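Local coordinates for protein nucleoporin NUP159 (Saccharomyces cerevisiae, PDB 1XIP) that forms the N-terminal beta-propeller of a nuclear pore component and tethers the helicase Dbp5 to the pore for mRNA export, at residues L101-R105 with N106-S110; K133-N136 with N137-V140; F200-S204 with E205-L209; I251-D255 with G256-F260. One frame throughout, in Å; residues are numbered along the deposited sequence.

Contact 1 of 4, residues L101-R105 with N106-S110; sequences LVSTR and NALYS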
loop_
_atom_site.group_PDB
_atom_site.type_symbol
_atom_site.label_atom_id
_atom_site.label_comp_id
_atom_site.label_asym_id
_atom_site.label_seq_id
_atom_site.Cartn_x
_atom_site.Cartn_y
_atom_site.Cartn_z
ATOM N N LEU A 101 13.638 -5.957 7.068
ATOM C CA LEU A 101 14.141 -4.678 6.647
ATOM C C LEU A 101 13.276 -3.590 7.230
ATOM O O LEU A 101 12.071 -3.726 7.288
ATOM C CB LEU A 101 14.234 -4.578 5.125
ATOM C CG LEU A 101 15.070 -5.680 4.455
ATOM C CD1 LEU A 101 15.087 -5.504 2.970
ATOM C CD2 LEU A 101 16.485 -5.709 5.008
ATOM N N VAL A 102 13.919 -2.532 7.720
ATOM C CA VAL A 102 13.232 -1.367 8.230
ATOM C C VAL A 102 13.838 -0.148 7.558
ATOM O O VAL A 102 15.045 0.025 7.542
ATOM C CB VAL A 102 13.384 -1.244 9.735
ATOM C CG1 VAL A 102 12.856 0.121 10.220
ATOM C CG2 VAL A 102 12.661 -2.399 10.458
ATOM N N SER A 103 12.990 0.703 7.012
ATOM C CA SER A 103 13.472 1.891 6.364
ATOM C C SER A 103 12.802 3.121 6.925
ATOM O O SER A 103 11.579 3.151 7.101
ATOM C CB SER A 103 13.206 1.804 4.882
ATOM O OG SER A 103 13.963 2.763 4.195
ATOM N N THR A 104 13.611 4.123 7.244
ATOM C CA THR A 104 13.107 5.484 7.423
ATOM C C THR A 104 13.218 6.216 6.084
ATOM O O THR A 104 13.524 5.612 5.051
ATOM C CB THR A 104 13.918 6.268 8.511
ATOM O OG1 THR A 104 15.262 6.490 8.050
ATOM C CG2 THR A 104 14.081 5.466 9.809
ATOM N N ARG A 105 13.006 7.523 6.112
ATOM C CA ARG A 105 13.181 8.341 4.930
ATOM C C ARG A 105 14.663 8.441 4.535
ATOM O O ARG A 105 14.990 8.621 3.345
ATOM C CB ARG A 105 12.574 9.727 5.159
ATOM C CG ARG A 105 11.131 9.855 4.662
ATOM C CD ARG A 105 10.247 10.790 5.476
ATOM N NE ARG A 105 10.358 12.219 5.113
ATOM C CZ ARG A 105 10.338 12.727 3.855
ATOM N NH1 ARG A 105 10.248 11.931 2.781
ATOM N NH2 ARG A 105 10.426 14.039 3.670
ATOM N N ASN A 106 15.553 8.293 5.520
ATOM C CA ASN A 106 16.969 8.612 5.321
ATOM C C ASN A 106 17.939 7.439 5.299
ATOM O O ASN A 106 19.072 7.585 4.803
ATOM C CB ASN A 106 17.415 9.651 6.340
ATOM C CG ASN A 106 16.556 10.889 6.294
ATOM O OD1 ASN A 106 16.679 11.708 5.386
ATOM N ND2 ASN A 106 15.628 11.009 7.253
ATOM N N ALA A 107 17.494 6.286 5.805
ATOM C CA ALA A 107 18.332 5.093 5.884
ATOM C C ALA A 107 17.536 3.790 5.927
ATOM O O ALA A 107 16.380 3.777 6.324
ATOM C CB ALA A 107 19.275 5.187 7.099
ATOM N N LEU A 108 18.184 2.700 5.520
ATOM C CA LEU A 108 17.619 1.351 5.518
ATOM C C LEU A 108 18.325 0.512 6.578
ATOM O O LEU A 108 19.549 0.619 6.735
ATOM C CB LEU A 108 17.866 0.722 4.150
ATOM C CG LEU A 108 16.989 -0.369 3.515
ATOM C CD1 LEU A 108 17.880 -1.433 2.852
ATOM C CD2 LEU A 108 15.992 -1.019 4.458
ATOM N N TYR A 109 17.580 -0.333 7.293
ATOM C CA TYR A 109 18.148 -1.127 8.396
ATOM C C TYR A 109 17.747 -2.572 8.300
ATOM O O TYR A 109 16.680 -2.888 7.769
ATOM C CB TYR A 109 17.703 -0.594 9.769
ATOM C CG TYR A 109 18.041 0.841 9.993
ATOM C CD1 TYR A 109 19.343 1.225 10.322
ATOM C CD2 TYR A 109 17.067 1.835 9.858
ATOM C CE1 TYR A 109 19.672 2.558 10.512
ATOM C CE2 TYR A 109 17.385 3.177 10.053
ATOM C CZ TYR A 109 18.692 3.524 10.377
ATOM O OH TYR A 109 19.019 4.834 10.567
ATOM N N SER A 110 18.596 -3.437 8.853
ATOM C CA SER A 110 18.378 -4.880 8.877
ATOM C C SER A 110 18.385 -5.428 10.294
ATOM O O SER A 110 19.316 -5.158 11.063
ATOM C CB SER A 110 19.499 -5.566 8.124
ATOM O OG SER A 110 18.979 -6.358 7.087
#

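Contact 2 of 4, residues K133-N136 with N137-V140; sequences KNVN and NTLV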
loop_
_atom_site.group_PDB
_atom_site.type_symbol
_atom_site.label_atom_id
_atom_site.label_comp_id
_atom_site.label_asym_id
_atom_site.label_seq_id
_atom_site.Cartn_x
_atom_site.Cartn_y
_atom_site.Cartn_z
ATOM N N LYS A 133 9.611 -0.642 -2.497
ATOM C CA LYS A 133 8.987 -1.934 -2.702
ATOM C C LYS A 133 10.058 -2.993 -2.797
ATOM O O LYS A 133 11.080 -2.828 -3.491
ATOM C CB LYS A 133 8.162 -1.947 -3.979
ATOM C CG LYS A 133 6.649 -2.026 -3.786
ATOM C CD LYS A 133 6.150 -3.401 -3.276
ATOM C CE LYS A 133 4.797 -3.263 -2.494
ATOM N NZ LYS A 133 4.564 -4.291 -1.388
ATOM N N ASN A 134 9.823 -4.092 -2.094
ATOM C CA ASN A 134 10.683 -5.241 -2.210
ATOM C C ASN A 134 10.101 -6.248 -3.189
ATOM O O ASN A 134 8.913 -6.563 -3.116
ATOM C CB ASN A 134 10.886 -5.878 -0.851
ATOM C CG ASN A 134 11.576 -7.210 -0.945
ATOM O OD1 ASN A 134 11.108 -8.193 -0.383
ATOM N ND2 ASN A 134 12.695 -7.256 -1.675
ATOM N N VAL A 135 10.909 -6.741 -4.123
ATOM C CA VAL A 135 10.367 -7.740 -5.052
ATOM C C VAL A 135 10.962 -9.136 -4.864
ATOM O O VAL A 135 10.255 -10.061 -4.413
ATOM C CB VAL A 135 10.243 -7.255 -6.533
ATOM C CG1 VAL A 135 11.454 -6.464 -6.976
ATOM C CG2 VAL A 135 9.952 -8.422 -7.450
ATOM N N ASN A 136 12.245 -9.315 -5.143
ATOM C CA ASN A 136 12.860 -10.567 -4.712
ATOM C C ASN A 136 14.005 -10.285 -3.776
ATOM O O ASN A 136 13.819 -10.182 -2.568
ATOM C CB ASN A 136 13.307 -11.409 -5.909
ATOM C CG ASN A 136 12.140 -11.989 -6.672
ATOM O OD1 ASN A 136 11.345 -12.764 -6.129
ATOM N ND2 ASN A 136 12.012 -11.602 -7.935
ATOM N N ASN A 137 15.190 -10.151 -4.350
ATOM C CA ASN A 137 16.369 -9.732 -3.620
ATOM C C ASN A 137 16.696 -8.297 -3.950
ATOM O O ASN A 137 17.857 -7.883 -3.898
ATOM C CB ASN A 137 17.566 -10.625 -3.973
ATOM C CG ASN A 137 17.344 -12.054 -3.587
ATOM O OD1 ASN A 137 17.044 -12.361 -2.423
ATOM N ND2 ASN A 137 17.455 -12.949 -4.562
ATOM N N THR A 138 15.680 -7.534 -4.317
ATOM C CA THR A 138 15.931 -6.164 -4.699
ATOM C C THR A 138 14.895 -5.214 -4.100
ATOM O O THR A 138 13.716 -5.566 -3.938
ATOM C CB THR A 138 16.033 -6.023 -6.236
ATOM O OG1 THR A 138 14.748 -6.226 -6.805
ATOM C CG2 THR A 138 16.846 -7.159 -6.872
ATOM N N LEU A 139 15.366 -4.021 -3.748
ATOM C CA LEU A 139 14.530 -2.961 -3.217
ATOM C C LEU A 139 14.398 -1.897 -4.236
ATOM O O LEU A 139 15.395 -1.323 -4.640
ATOM C CB LEU A 139 15.176 -2.348 -1.989
ATOM C CG LEU A 139 14.532 -2.701 -0.655
ATOM C CD1 LEU A 139 15.216 -1.923 0.444
ATOM C CD2 LEU A 139 13.067 -2.386 -0.692
ATOM N N VAL A 140 13.169 -1.625 -4.661
ATOM C CA VAL A 140 12.930 -0.556 -5.610
ATOM C C VAL A 140 12.553 0.707 -4.858
ATOM O O VAL A 140 11.659 0.689 -4.030
ATOM C CB VAL A 140 11.862 -0.909 -6.645
ATOM C CG1 VAL A 140 11.778 0.201 -7.695
ATOM C CG2 VAL A 140 12.181 -2.237 -7.314
#

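Contact 3 of 4, residues F200-S204 with E205-L209; sequences FSLPS and ELEEL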
loop_
_atom_site.group_PDB
_atom_site.type_symbol
_atom_site.label_atom_id
_atom_site.label_comp_id
_atom_site.label_asym_id
_atom_site.label_seq_id
_atom_site.Cartn_x
_atom_site.Cartn_y
_atom_site.Cartn_z
ATOM N N PHE A 200 2.041 5.030 -22.707
ATOM C CA PHE A 200 0.903 5.848 -23.126
ATOM C C PHE A 200 0.725 7.167 -22.376
ATOM O O PHE A 200 1.239 7.344 -21.275
ATOM C CB PHE A 200 -0.401 5.036 -23.143
ATOM C CG PHE A 200 -0.744 4.398 -21.839
ATOM C CD1 PHE A 200 -1.648 4.998 -20.982
ATOM C CD2 PHE A 200 -0.183 3.177 -21.475
ATOM C CE1 PHE A 200 -1.983 4.401 -19.764
ATOM C CE2 PHE A 200 -0.507 2.575 -20.267
ATOM C CZ PHE A 200 -1.416 3.189 -19.409
ATOM N N SER A 201 0.004 8.092 -23.008
ATOM C CA SER A 201 -0.324 9.386 -22.434
ATOM C C SER A 201 -1.776 9.404 -21.980
ATOM O O SER A 201 -2.503 8.440 -22.167
ATOM C CB SER A 201 -0.084 10.491 -23.463
ATOM O OG SER A 201 0.909 11.389 -23.005
ATOM N N LEU A 202 -2.190 10.509 -21.380
ATOM C CA LEU A 202 -3.568 10.692 -20.941
ATOM C C LEU A 202 -4.504 10.895 -22.127
ATOM O O LEU A 202 -4.106 11.498 -23.138
ATOM C CB LEU A 202 -3.659 11.918 -20.033
ATOM C CG LEU A 202 -4.112 11.719 -18.602
ATOM C CD1 LEU A 202 -3.167 10.779 -17.926
ATOM C CD2 LEU A 202 -4.125 13.055 -17.910
ATOM N N PRO A 203 -5.750 10.424 -22.004
ATOM C CA PRO A 203 -6.763 10.682 -23.024
ATOM C C PRO A 203 -7.037 12.173 -23.118
ATOM O O PRO A 203 -6.942 12.889 -22.112
ATOM C CB PRO A 203 -7.998 9.960 -22.490
ATOM C CG PRO A 203 -7.506 9.035 -21.530
ATOM C CD PRO A 203 -6.298 9.636 -20.895
ATOM N N SER A 204 -7.366 12.627 -24.324
ATOM C CA SER A 204 -7.636 14.036 -24.606
ATOM C C SER A 204 -8.540 14.693 -23.566
ATOM O O SER A 204 -8.225 15.764 -23.051
ATOM C CB SER A 204 -8.255 14.160 -25.988
ATOM O OG SER A 204 -7.973 15.427 -26.533
ATOM N N GLU A 205 -9.644 14.024 -23.241
ATOM C CA GLU A 205 -10.642 14.559 -22.318
ATOM C C GLU A 205 -10.141 14.631 -20.888
ATOM O O GLU A 205 -10.773 15.264 -20.051
ATOM C CB GLU A 205 -11.916 13.722 -22.352
ATOM C CG GLU A 205 -12.558 13.627 -23.713
ATOM C CD GLU A 205 -12.212 12.349 -24.447
ATOM O OE1 GLU A 205 -11.027 11.913 -24.415
ATOM O OE2 GLU A 205 -13.136 11.782 -25.075
ATOM N N LEU A 206 -9.015 13.972 -20.608
ATOM C CA LEU A 206 -8.426 13.981 -19.274
ATOM C C LEU A 206 -7.310 15.004 -19.152
ATOM O O LEU A 206 -7.030 15.480 -18.056
ATOM C CB LEU A 206 -7.926 12.591 -18.875
ATOM C CG LEU A 206 -8.968 11.475 -18.764
ATOM C CD1 LEU A 206 -8.461 10.394 -17.840
ATOM C CD2 LEU A 206 -10.337 12.003 -18.291
ATOM N N GLU A 207 -6.673 15.343 -20.268
ATOM C CA GLU A 207 -5.684 16.419 -20.270
ATOM C C GLU A 207 -6.360 17.760 -19.980
ATOM O O GLU A 207 -5.722 18.702 -19.492
ATOM C CB GLU A 207 -4.951 16.476 -21.605
ATOM C CG GLU A 207 -3.538 17.025 -21.498
ATOM C CD GLU A 207 -2.574 16.005 -20.928
ATOM O OE1 GLU A 207 -2.571 14.857 -21.424
ATOM O OE2 GLU A 207 -1.826 16.346 -19.979
ATOM N N GLU A 208 -7.655 17.830 -20.291
ATOM C CA GLU A 208 -8.493 18.995 -20.006
ATOM C C GLU A 208 -8.382 19.421 -18.524
ATOM O O GLU A 208 -8.290 20.613 -18.232
ATOM C CB GLU A 208 -9.957 18.703 -20.415
ATOM C CG GLU A 208 -10.951 19.838 -20.181
ATOM C CD GLU A 208 -11.736 20.228 -21.431
ATOM O OE1 GLU A 208 -12.162 19.315 -22.186
ATOM O OE2 GLU A 208 -11.941 21.461 -21.649
ATOM N N LEU A 209 -8.371 18.444 -17.606
ATOM C CA LEU A 209 -8.113 18.702 -16.176
ATOM C C LEU A 209 -6.683 19.170 -15.959
ATOM O O LEU A 209 -5.745 18.420 -16.236
ATOM C CB LEU A 209 -8.342 17.445 -15.335
ATOM C CG LEU A 209 -9.588 16.583 -15.535
ATOM C CD1 LEU A 209 -9.296 15.145 -15.153
ATOM C CD2 LEU A 209 -10.768 17.124 -14.751
#

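Contact 4 of 4, residues I251-D255 with G256-F260; sequences IKHID and GSASF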
loop_
_atom_site.group_PDB
_atom_site.type_symbol
_atom_site.label_atom_id
_atom_site.label_comp_id
_atom_site.label_asym_id
_atom_site.label_seq_id
_atom_site.Cartn_x
_atom_site.Cartn_y
_atom_site.Cartn_z
ATOM N N ILE A 251 -7.276 1.717 -15.859
ATOM C CA ILE A 251 -6.742 1.676 -17.196
ATOM C C ILE A 251 -6.580 0.220 -17.599
ATOM O O ILE A 251 -5.809 -0.511 -16.975
ATOM C CB ILE A 251 -5.401 2.400 -17.253
ATOM C CG1 ILE A 251 -5.581 3.875 -16.903
ATOM C CG2 ILE A 251 -4.763 2.245 -18.634
ATOM C CD1 ILE A 251 -4.421 4.466 -16.094
ATOM N N LYS A 252 -7.342 -0.203 -18.613
ATOM C CA LYS A 252 -7.181 -1.525 -19.229
ATOM C C LYS A 252 -6.493 -1.289 -20.544
ATOM O O LYS A 252 -6.970 -0.495 -21.362
ATOM C CB LYS A 252 -8.530 -2.216 -19.463
ATOM C CG LYS A 252 -9.471 -2.219 -18.244
ATOM C CD LYS A 252 -10.531 -3.329 -18.337
ATOM C CE LYS A 252 -11.421 -3.347 -17.086
ATOM N NZ LYS A 252 -12.786 -3.954 -17.300
ATOM N N HIS A 253 -5.357 -1.954 -20.738
ATOM C CA HIS A 253 -4.583 -1.797 -21.961
ATOM C C HIS A 253 -4.752 -2.990 -22.897
ATOM O O HIS A 253 -4.136 -4.033 -22.700
ATOM C CB HIS A 253 -3.110 -1.578 -21.644
ATOM C CG HIS A 253 -2.249 -1.470 -22.857
ATOM N ND1 HIS A 253 -1.391 -2.475 -23.254
ATOM C CD2 HIS A 253 -2.121 -0.480 -23.774
ATOM C CE1 HIS A 253 -0.765 -2.105 -24.359
ATOM N NE2 HIS A 253 -1.191 -0.898 -24.696
ATOM N N ILE A 254 -5.595 -2.818 -23.915
ATOM C CA ILE A 254 -5.830 -3.844 -24.936
ATOM C C ILE A 254 -5.157 -3.435 -26.238
ATOM O O ILE A 254 -5.516 -2.404 -26.845
ATOM C CB ILE A 254 -7.367 -4.087 -25.175
ATOM C CG1 ILE A 254 -8.125 -4.273 -23.848
ATOM C CG2 ILE A 254 -7.589 -5.291 -26.090
ATOM C CD1 ILE A 254 -9.266 -3.249 -23.616
ATOM N N ASP A 255 -4.160 -4.231 -26.637
ATOM C CA ASP A 255 -3.544 -4.164 -27.980
ATOM C C ASP A 255 -3.080 -2.771 -28.470
ATOM O O ASP A 255 -3.616 -2.231 -29.461
ATOM C CB ASP A 255 -4.464 -4.818 -29.028
ATOM C CG ASP A 255 -3.685 -5.481 -30.153
ATOM O OD1 ASP A 255 -2.784 -6.302 -29.849
ATOM O OD2 ASP A 255 -3.904 -5.239 -31.365
ATOM N N GLY A 256 -2.075 -2.215 -27.782
ATOM C CA GLY A 256 -1.484 -0.936 -28.147
ATOM C C GLY A 256 -2.386 0.269 -27.943
ATOM O O GLY A 256 -2.135 1.329 -28.521
ATOM N N SER A 257 -3.438 0.106 -27.131
ATOM C CA SER A 257 -4.339 1.217 -26.779
ATOM C C SER A 257 -4.930 1.082 -25.379
ATOM O O SER A 257 -5.652 0.118 -25.076
ATOM C CB SER A 257 -5.462 1.387 -27.823
ATOM O OG SER A 257 -6.378 0.301 -27.793
ATOM N N ALA A 258 -4.626 2.062 -24.537
ATOM C CA ALA A 258 -5.150 2.092 -23.181
ATOM C C ALA A 258 -6.532 2.736 -23.159
ATOM O O ALA A 258 -6.774 3.713 -23.858
ATOM C CB ALA A 258 -4.204 2.854 -22.284
ATOM N N SER A 259 -7.445 2.172 -22.383
ATOM C CA SER A 259 -8.708 2.838 -22.096
ATOM C C SER A 259 -8.742 3.264 -20.628
ATOM O O SER A 259 -8.351 2.508 -19.747
ATOM C CB SER A 259 -9.906 1.943 -22.419
ATOM O OG SER A 259 -9.508 0.614 -22.652
ATOM N N PHE A 260 -9.206 4.477 -20.371
ATOM C CA PHE A 260 -9.369 4.948 -19.021
ATOM C C PHE A 260 -10.844 4.915 -18.690
ATOM O O PHE A 260 -11.674 5.109 -19.569
ATOM C CB PHE A 260 -8.858 6.372 -18.911
ATOM C CG PHE A 260 -7.370 6.502 -19.016
ATOM C CD1 PHE A 260 -6.655 7.149 -18.019
ATOM C CD2 PHE A 260 -6.687 6.014 -20.111
ATOM C CE1 PHE A 260 -5.273 7.299 -18.105
ATOM C CE2 PHE A 260 -5.307 6.149 -20.203
ATOM C CZ PHE A 260 -4.600 6.800 -19.195
#

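Contact 1 of 4, residues L101-R105 with N106-S110
Thr104 sets its methyl group against the rim of the Tyr109 ring. CG2 of Thr104 lies 4.0 Å from Tyr109 CE2, near the ring plane, and the two side chains cross obliquely. The hydroxyl serves the turn. With chi1 at 67°, OG1 sits between the backbone N and the carbonyl carbon and reaches forward over the next residues. It accepts from Asn106 N at 3.1 Å, which makes an ST turn. It also accepts from Ala107 N at 3.2 Å. Thr104 N bonds in turn to Ala107 O, so side chain and backbone both close the tip of this beta hairpin.

Further from the tip, Val102 and Tyr109 form an antiparallel hydrogen-bonded pair. Val102 N gives a nearly straight bond of 2.8 Å to Tyr109 O, and Tyr109 N returns one to Val102 O. Leu101, Ser103, Leu108 and Ser110 share the other face. There Leu108 CD2 leans across the strands, 4.0 Å from Leu101 CB and 3.4 Å from Val102 O. Phe119 adds a second ring beside Tyr109. A valine in place of Thr104 would probably leave the amides of Asn106 and Ala107 without their side-chain acceptor and the turn less firmly set. Two backbone N-H groups of the turn are thus satisfied by a side-chain oxygen, which holds Thr104 in one rotation with its methyl against the ring.

Contact 2 of 4, residues K133-N136 with N137-V140
Lys133, Asn137 and Asn136 have the most surface covered in this tight beta hairpin. Lys133 works through its backbone. It forms an antiparallel hydrogen-bonded pair with Val140: Lys133 N gives to Val140 O at 2.9 Å, and Val140 N gives to Lys133 O at 2.7 Å. Leu139 CD2 packs on the same carbonyl, 3.5 Å from Lys133 O. The long side chain of Lys133 then leads away from the hairpin.

Asn136 and Asn137 make the bend. Asn136 O accepts from Asn134 ND2 at 3.3 Å. The same ND2 gives to Thr138 O at 3.0 Å, so one amide nitrogen spans the turn. It lies above both carbonyl planes and not on a lone pair. Asn134 CG is anti to the backbone N (chi1 170°), which brings the amide in over the bend. Thr138 O takes a second, straighter bond from Val135 N. Beside it, Val135 CG1 and Thr138 OG1 are 3.3 Å apart, with the two side chains pointing the same way. An alanine at Asn134 would probably take this donor from both Asn136 O and Thr138 O, leaving the bend freer to shift.

Asn137 OD1 is hydrogen-bonded to His96. Val135 and Thr138 pack on Trp189 of strand 184-190, and Lys133 and Val140 on Phe168 of strand 167-170. The hairpin thus pairs the first two strands of one propeller blade and leans on the next.

Contact 3 of 4, residues F200-S204 with E205-L209
Pro203 and Leu206 meet at the start of a short, weakly bonded helix of about one turn, which follows strand 193-200 of a propeller blade. The carbonyl of Pro203 carries most of the bonding. Its O accepts from Leu206 N at 2.8 Å and from Glu207 N at 3.1 Å. The two donors come differently. Glu207 N lies nearly along the C=O axis, whereas Leu206 N stands about 50° out of the carbonyl plane. Ser204 O has looser partners: its bonds from Glu207 N and Glu208 N are both weak. The amide of Glu207 is therefore shared between two carbonyls, with Pro203 O the better acceptor.

The acidic side chains stay at the surface. Glu207 bends back at chi2, and its OE1 comes 3.4 Å from Leu202 CB. Its OE2 makes a long, weak ion pair with Arg182, and Leu209 O is hydrogen-bonded to the same arginine. On the buried side, Leu202 and Leu206 cross at about a right angle, CG of Leu202 being 3.9 Å from Leu206 CB. Phe260 of strand 257-263 touches Leu202, Pro203 and Leu206 together. Against the proline ring, Leu206 CD1 comes to rest 3.8 Å from Pro203 CD.

Contact 4 of 4, residues I251-D255 with G256-F260
This is the tip of a beta hairpin on a propeller blade, where strand 246-254 turns into strand 257-263 and Ile251 lies over Phe260. The aliphatic chain of Ile251 makes a CH-pi contact: CG1 sits 3.6 Å from the centroid of the Phe260 ring, over one face. The two side chains run side by side and point the same way. Ile251 CG2 turns to the neighbouring pair and touches Ala258 CB at 3.7 Å.

Lys252 and Ser259 form an antiparallel hydrogen-bonded pair. Lys252 N gives to Ser259 O at 3.1 Å. Lys252 O is gripped twice by Ser259, by N at 2.9 Å and by OG at 3.1 Å, from opposite faces of the carbonyl plane. The blade is a sheet of the beta-propeller with one addition: strand 4-5 from the N terminus runs parallel to 257-263, and Ser4 bonds to the backbone of Ala258 and Phe260.

Near the bend the backbone bonds between Ile254 and Ser257 are weak. A side chain reinforces them: Ser257 OG lies between its backbone N and carbonyl carbon (chi1 69°), which points it back to give to Ile254 O, 3.0 Å away. Asp255 and Gly256 make the turn, both with positive phi, close to type I prime. The His253 ring reaches over the turn, and NE2 is 3.5 Å from Gly256 CA. Phe198 of strand 193-200 stacks on that ring.

Overall arrangement
The four contacts follow in series along the chain; none nests in or crosses another. Contact 1 closes the hairpin 99-104/107-112 in the middle of one blade. Contact 2 closes the first hairpin of the next blade, and the two touch through Leu108 CD1 and Leu139 CD1, 3.6 Å apart. Contact 3 closes a helical turn as the chain leaves strand 193-200. Contact 4 closes a hairpin in the following blade, on the other side of the chain's centre from contact 1. Phe200 of contact 3 packs on Ile251, Ala258 and Phe260 of contact 4. The two pairs thus tie adjacent blades at separate places round the propeller; contacts 2 and 4 have centres about 27 Å apart.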